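Local coordinates for protein amidohydrolase (Pseudomonas aeruginosa, PDB 2I5G) that probably hydrolyses dipeptides as a metal-dependent peptidase of the M19 membrane dipeptidase family, built on a TIM-barrel fold, at residues 169-183 with 193-207. The protein carries 2 engineered substitutions. Sequence-based numbering, arbitrary orientation.
Sequences ILESKKPVCYSHCLP and KSDEELKFIADHGGF
Lys193 N donates to Leu182 O at 2.8 Å, and this single bridge ties the start of 193-207 to the end of 169-183. The Lys193 side chain bends at its second torsion (chi2 -61°) and passes Cys181, its CG lying 3.9 Å from Cys181 SG. Lys193 CE then lies over one face of the Tyr178 ring, 3.9 Å from its centroid and 19° off the normal, a CH-pi contact displaced toward the rim; NZ hydrogen-bonds to Ser158 O. Ile201 CD1 covers the opposite face at 4.0 Å from the centroid, so the ring is clamped between an aliphatic lysine chain and a helix side chain. With CG1 anti to the backbone N (chi1 -172°), Ile201 reaches the ring by its CD1, which also touches Val176 CG2, while its CB receives Ile169 CD1.

Ile169 CD1 also meets the Phe200 ring at its edge, 3.9 Å from CD2, and Ile169 CG2 packs on His204 CB. Leu170 CD1 lies at 3.6 Å from Phe200 CZ and also touches His204, extending the apolar patch toward a more exposed margin. His204 ND1 donates to Phe200 O, a bond that limits the rotation of the imidazole at the end of helix 195-203.

Two bonds, Phe207 N to Val176 O (3.1 Å) and Tyr178 N to Phe207 O, form the parallel bridge of Cys177 with Phe207. With strands 177-181 and 207-210 parallel neighbours and helix 195-203 between them in sequence, the unit is a beta-alpha-beta crossover, right-handed as in TIM barrels. Helix 225-239 packs on Pro183, helix 304-323 covers Pro175 and Phe207, and strand 177-181 bonds on its other side to Cys155 and Leu157.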
loop_
_atom_site.group_PDB
_atom_site.type_symbol
_atom_site.label_atom_id
_atom_site.label_comp_id
_atom_site.label_asym_id
_atom_site.label_seq_id
_atom_site.Cartn_x
_atom_site.Cartn_y
_atom_site.Cartn_z
ATOM N N ILE A 169 -15.701 -9.981 4.089
ATOM C CA ILE A 169 -16.669 -10.907 4.668
ATOM C C ILE A 169 -17.173 -11.884 3.607
ATOM O O ILE A 169 -17.392 -13.068 3.882
ATOM C CB ILE A 169 -17.887 -10.160 5.264
ATOM C CG1 ILE A 169 -17.427 -9.213 6.378
ATOM C CG2 ILE A 169 -18.909 -11.172 5.793
ATOM C CD1 ILE A 169 -18.521 -8.334 6.933
ATOM N N LEU A 170 -17.350 -11.374 2.394
ATOM C CA LEU A 170 -17.842 -12.164 1.274
ATOM C C LEU A 170 -16.780 -13.073 0.657
ATOM O O LEU A 170 -17.107 -14.059 0.008
ATOM C CB LEU A 170 -18.388 -11.213 0.204
ATOM C CG LEU A 170 -19.895 -11.039 -0.023
ATOM C CD1 LEU A 170 -20.690 -11.321 1.238
ATOM C CD2 LEU A 170 -20.139 -9.624 -0.524
ATOM N N GLU A 171 -15.510 -12.742 0.870
ATOM C CA GLU A 171 -14.397 -13.503 0.303
ATOM C C GLU A 171 -13.839 -14.624 1.182
ATOM O O GLU A 171 -13.469 -15.682 0.675
ATOM C CB GLU A 171 -13.274 -12.526 -0.081
ATOM C CG GLU A 171 -11.893 -13.133 -0.341
ATOM C CD GLU A 171 -11.780 -13.829 -1.683
ATOM O OE1 GLU A 171 -12.160 -13.225 -2.709
ATOM O OE2 GLU A 171 -11.293 -14.979 -1.712
ATOM N N SER A 172 -13.774 -14.407 2.492
ATOM C CA SER A 172 -13.227 -15.432 3.376
ATOM C C SER A 172 -14.164 -16.614 3.510
ATOM O O SER A 172 -15.387 -16.456 3.525
ATOM C CB SER A 172 -12.947 -14.866 4.765
ATOM O OG SER A 172 -14.155 -14.682 5.474
ATOM N N LYS A 173 -13.575 -17.799 3.616
ATOM C CA LYS A 173 -14.328 -19.042 3.755
ATOM C C LYS A 173 -14.377 -19.441 5.222
ATOM O O LYS A 173 -14.877 -20.506 5.586
ATOM C CB LYS A 173 -13.667 -20.140 2.923
ATOM C CG LYS A 173 -13.733 -19.856 1.436
ATOM C CD LYS A 173 -12.871 -20.790 0.635
ATOM C CE LYS A 173 -12.974 -20.429 -0.828
ATOM N NZ LYS A 173 -12.049 -21.227 -1.663
ATOM N N LYS A 174 -13.841 -18.561 6.056
ATOM C CA LYS A 174 -13.802 -18.764 7.492
ATOM C C LYS A 174 -14.308 -17.483 8.126
ATOM O O LYS A 174 -14.053 -16.386 7.622
ATOM C CB LYS A 174 -12.372 -19.042 7.958
ATOM C CG LYS A 174 -11.856 -20.433 7.632
ATOM C CD LYS A 174 -12.623 -21.505 8.395
ATOM C CE LYS A 174 -11.877 -22.826 8.339
ATOM N NZ LYS A 174 -12.509 -23.899 9.163
ATOM N N PRO A 175 -15.029 -17.602 9.247
ATOM C CA PRO A 175 -15.570 -16.436 9.941
ATOM C C PRO A 175 -14.535 -15.332 10.136
ATOM O O PRO A 175 -13.366 -15.609 10.400
ATOM C CB PRO A 175 -16.037 -17.020 11.271
ATOM C CG PRO A 175 -16.427 -18.414 10.903
ATOM C CD PRO A 175 -15.298 -18.836 10.005
ATOM N N VAL A 176 -14.961 -14.084 9.981
ATOM C CA VAL A 176 -14.077 -12.945 10.202
ATOM C C VAL A 176 -14.633 -12.225 11.429
ATOM O O VAL A 176 -15.665 -12.629 11.975
ATOM C CB VAL A 176 -14.047 -11.992 8.997
ATOM C CG1 VAL A 176 -13.485 -12.724 7.779
ATOM C CG2 VAL A 176 -15.435 -11.462 8.719
ATOM N N CYS A 177 -13.979 -11.160 11.871
ATOM C CA CYS A 177 -14.471 -10.492 13.065
ATOM C C CYS A 177 -14.151 -9.016 13.164
ATOM O O CYS A 177 -13.329 -8.485 12.412
ATOM C CB CYS A 177 -13.881 -11.172 14.298
ATOM S SG CYS A 177 -12.066 -10.932 14.431
ATOM N N TYR A 178 -14.838 -8.370 14.102
ATOM C CA TYR A 178 -14.621 -6.972 14.441
ATOM C C TYR A 178 -14.205 -7.143 15.899
ATOM O O TYR A 178 -15.005 -6.919 16.808
ATOM C CB TYR A 178 -15.908 -6.148 14.387
ATOM C CG TYR A 178 -16.419 -5.804 13.004
ATOM C CD1 TYR A 178 -15.552 -5.363 12.005
ATOM C CD2 TYR A 178 -17.781 -5.884 12.708
ATOM C CE1 TYR A 178 -16.029 -5.010 10.742
ATOM C CE2 TYR A 178 -18.268 -5.533 11.454
ATOM C CZ TYR A 178 -17.388 -5.097 10.475
ATOM O OH TYR A 178 -17.872 -4.746 9.235
ATOM N N SER A 179 -12.963 -7.579 16.107
ATOM C CA SER A 179 -12.423 -7.824 17.442
ATOM C C SER A 179 -12.789 -6.765 18.470
ATOM O O SER A 179 -13.029 -7.089 19.630
ATOM C CB SER A 179 -10.896 -7.964 17.382
ATOM O OG SER A 179 -10.279 -6.759 16.965
ATOM N N HIS A 180 -12.833 -5.505 18.050
ATOM C CA HIS A 180 -13.167 -4.426 18.969
ATOM C C HIS A 180 -13.843 -3.230 18.302
ATOM O O HIS A 180 -13.201 -2.446 17.604
ATOM C CB HIS A 180 -11.905 -3.965 19.720
ATOM C CG HIS A 180 -10.812 -3.444 18.834
ATOM N ND1 HIS A 180 -10.131 -4.239 17.936
ATOM C CD2 HIS A 180 -10.268 -2.207 18.725
ATOM C CE1 HIS A 180 -9.217 -3.514 17.313
ATOM N NE2 HIS A 180 -9.278 -2.279 17.774
ATOM N N CYS A 181 -15.145 -3.084 18.521
ATOM C CA CYS A 181 -15.883 -1.970 17.936
ATOM C C CYS A 181 -17.148 -1.653 18.726
ATOM O O CYS A 181 -17.511 -2.361 19.659
ATOM C CB CYS A 181 -16.264 -2.290 16.498
ATOM S SG CYS A 181 -17.456 -3.627 16.408
ATOM N N LEU A 182 -17.815 -0.577 18.339
ATOM C CA LEU A 182 -19.032 -0.154 19.003
ATOM C C LEU A 182 -20.085 0.229 17.980
ATOM O O LEU A 182 -19.762 0.606 16.857
ATOM C CB LEU A 182 -18.736 1.023 19.925
ATOM C CG LEU A 182 -18.039 0.630 21.226
ATOM C CD1 LEU A 182 -17.650 1.877 22.016
ATOM C CD2 LEU A 182 -18.979 -0.253 22.033
ATOM N N PRO A 183 -21.370 0.145 18.363
ATOM C CA PRO A 183 -22.492 0.474 17.481
ATOM C C PRO A 183 -22.628 1.961 17.184
ATOM O O PRO A 183 -22.640 2.785 18.096
ATOM C CB PRO A 183 -23.683 -0.066 18.252
ATOM C CG PRO A 183 -23.304 0.253 19.655
ATOM C CD PRO A 183 -21.858 -0.187 19.715
ATOM N N LYS A 193 -19.808 0.755 14.022
ATOM C CA LYS A 193 -20.497 0.047 12.952
ATOM C C LYS A 193 -22.019 0.224 12.977
ATOM O O LYS A 193 -22.638 0.258 14.040
ATOM C CB LYS A 193 -20.151 -1.440 13.017
ATOM C CG LYS A 193 -18.664 -1.734 13.180
ATOM C CD LYS A 193 -17.830 -1.200 12.020
ATOM C CE LYS A 193 -16.365 -1.611 12.161
ATOM N NZ LYS A 193 -15.481 -0.932 11.174
ATOM N N SER A 194 -22.613 0.324 11.791
ATOM C CA SER A 194 -24.058 0.495 11.637
ATOM C C SER A 194 -24.786 -0.803 11.943
ATOM O O SER A 194 -24.178 -1.872 11.938
ATOM C CB SER A 194 -24.386 0.902 10.202
ATOM O OG SER A 194 -24.153 -0.188 9.327
ATOM N N ASP A 195 -26.089 -0.710 12.200
ATOM C CA ASP A 195 -26.889 -1.896 12.493
ATOM C C ASP A 195 -26.832 -2.837 11.294
ATOM O O ASP A 195 -26.665 -4.053 11.442
ATOM C CB ASP A 195 -28.344 -1.515 12.784
ATOM C CG ASP A 195 -28.481 -0.590 13.985
ATOM O OD1 ASP A 195 -27.818 -0.833 15.015
ATOM O OD2 ASP A 195 -29.265 0.378 13.907
ATOM N N GLU A 196 -26.968 -2.264 10.102
ATOM C CA GLU A 196 -26.922 -3.051 8.878
ATOM C C GLU A 196 -25.608 -3.818 8.806
ATOM O O GLU A 196 -25.581 -4.987 8.415
ATOM C CB GLU A 196 -27.082 -2.142 7.650
ATOM C CG GLU A 196 -26.390 -0.782 7.770
ATOM C CD GLU A 196 -27.259 0.290 8.433
ATOM O OE1 GLU A 196 -28.147 0.848 7.755
ATOM O OE2 GLU A 196 -27.060 0.574 9.630
ATOM N N GLU A 197 -24.520 -3.162 9.202
ATOM C CA GLU A 197 -23.200 -3.785 9.180
ATOM C C GLU A 197 -23.087 -4.928 10.175
ATOM O O GLU A 197 -22.582 -6.007 9.851
ATOM C CB GLU A 197 -22.124 -2.754 9.493
ATOM C CG GLU A 197 -21.837 -1.799 8.370
ATOM C CD GLU A 197 -20.694 -0.863 8.699
ATOM O OE1 GLU A 197 -20.900 0.076 9.498
ATOM O OE2 GLU A 197 -19.582 -1.079 8.165
ATOM N N LEU A 198 -23.544 -4.679 11.399
ATOM C CA LEU A 198 -23.496 -5.681 12.445
ATOM C C LEU A 198 -24.346 -6.888 12.082
ATOM O O LEU A 198 -24.008 -8.019 12.416
ATOM C CB LEU A 198 -23.995 -5.082 13.754
ATOM C CG LEU A 198 -23.156 -3.949 14.347
ATOM C CD1 LEU A 198 -23.906 -3.365 15.520
ATOM C CD2 LEU A 198 -21.779 -4.465 14.788
ATOM N N LYS A 199 -25.456 -6.648 11.394
ATOM C CA LYS A 199 -26.349 -7.732 11.012
ATOM C C LYS A 199 -25.759 -8.516 9.858
ATOM O O LYS A 199 -25.913 -9.739 9.781
ATOM C CB LYS A 199 -27.724 -7.174 10.627
ATOM C CG LYS A 199 -28.682 -8.213 10.057
ATOM C CD LYS A 199 -30.081 -7.633 9.834
ATOM C CE LYS A 199 -30.851 -8.399 8.761
ATOM N NZ LYS A 199 -31.005 -9.845 9.067
ATOM N N PHE A 200 -25.065 -7.805 8.976
ATOM C CA PHE A 200 -24.443 -8.415 7.808
ATOM C C PHE A 200 -23.280 -9.344 8.170
ATOM O O PHE A 200 -23.100 -10.387 7.542
ATOM C CB PHE A 200 -23.940 -7.323 6.856
ATOM C CG PHE A 200 -23.441 -7.842 5.529
ATOM C CD1 PHE A 200 -24.311 -7.997 4.459
ATOM C CD2 PHE A 200 -22.099 -8.177 5.357
ATOM C CE1 PHE A 200 -23.853 -8.481 3.231
ATOM C CE2 PHE A 200 -21.631 -8.662 4.135
ATOM C CZ PHE A 200 -22.510 -8.815 3.069
ATOM N N ILE A 201 -22.486 -8.978 9.173
ATOM C CA ILE A 201 -21.355 -9.826 9.532
ATOM C C ILE A 201 -21.795 -11.043 10.328
ATOM O O ILE A 201 -21.160 -12.092 10.263
ATOM C CB ILE A 201 -20.272 -9.064 10.334
ATOM C CG1 ILE A 201 -19.043 -9.960 10.498
ATOM C CG2 ILE A 201 -20.815 -8.644 11.698
ATOM C CD1 ILE A 201 -17.916 -9.331 11.297
ATOM N N ALA A 202 -22.878 -10.910 11.080
ATOM C CA ALA A 202 -23.373 -12.042 11.854
ATOM C C ALA A 202 -24.064 -13.038 10.913
ATOM O O ALA A 202 -23.911 -14.254 11.060
ATOM C CB ALA A 202 -24.345 -11.564 12.927
ATOM N N ASP A 203 -24.817 -12.523 9.944
ATOM C CA ASP A 203 -25.515 -13.389 9.001
ATOM C C ASP A 203 -24.543 -14.271 8.236
ATOM O O ASP A 203 -24.874 -15.400 7.876
ATOM C CB ASP A 203 -26.349 -12.568 8.016
ATOM C CG ASP A 203 -27.664 -12.112 8.610
ATOM O OD1 ASP A 203 -28.312 -12.926 9.301
ATOM O OD2 ASP A 203 -28.060 -10.951 8.380
ATOM N N HIS A 204 -23.341 -13.753 8.000
ATOM C CA HIS A 204 -22.319 -14.502 7.285
ATOM C C HIS A 204 -21.408 -15.284 8.231
ATOM O O HIS A 204 -20.236 -15.504 7.936
ATOM C CB HIS A 204 -21.492 -13.562 6.399
ATOM C CG HIS A 204 -22.260 -12.997 5.244
ATOM N ND1 HIS A 204 -23.185 -11.985 5.387
ATOM C CD2 HIS A 204 -22.285 -13.344 3.933
ATOM C CE1 HIS A 204 -23.748 -11.734 4.217
ATOM N NE2 HIS A 204 -23.220 -12.546 3.318
ATOM N N GLY A 205 -21.961 -15.702 9.366
ATOM C CA GLY A 205 -21.204 -16.474 10.332
ATOM C C GLY A 205 -20.086 -15.718 11.022
ATOM O O GLY A 205 -19.177 -16.328 11.593
ATOM N N GLY A 206 -20.154 -14.390 10.983
ATOM C CA GLY A 206 -19.127 -13.573 11.604
ATOM C C GLY A 206 -19.207 -13.458 13.116
ATOM O O GLY A 206 -20.139 -13.964 13.752
ATOM N N PHE A 207 -18.220 -12.780 13.695
ATOM C CA PHE A 207 -18.149 -12.600 15.138
ATOM C C PHE A 207 -17.938 -11.125 15.440
ATOM O O PHE A 207 -17.380 -10.396 14.621
ATOM C CB PHE A 207 -16.979 -13.417 15.696
ATOM C CG PHE A 207 -16.934 -13.467 17.192
ATOM C CD1 PHE A 207 -17.847 -14.240 17.903
ATOM C CD2 PHE A 207 -16.003 -12.710 17.896
ATOM C CE1 PHE A 207 -17.833 -14.254 19.294
ATOM C CE2 PHE A 207 -15.982 -12.718 19.283
ATOM C CZ PHE A 207 -16.895 -13.487 19.985
HETATM O O HOH W 1 -17.658 -14.463 8.112
#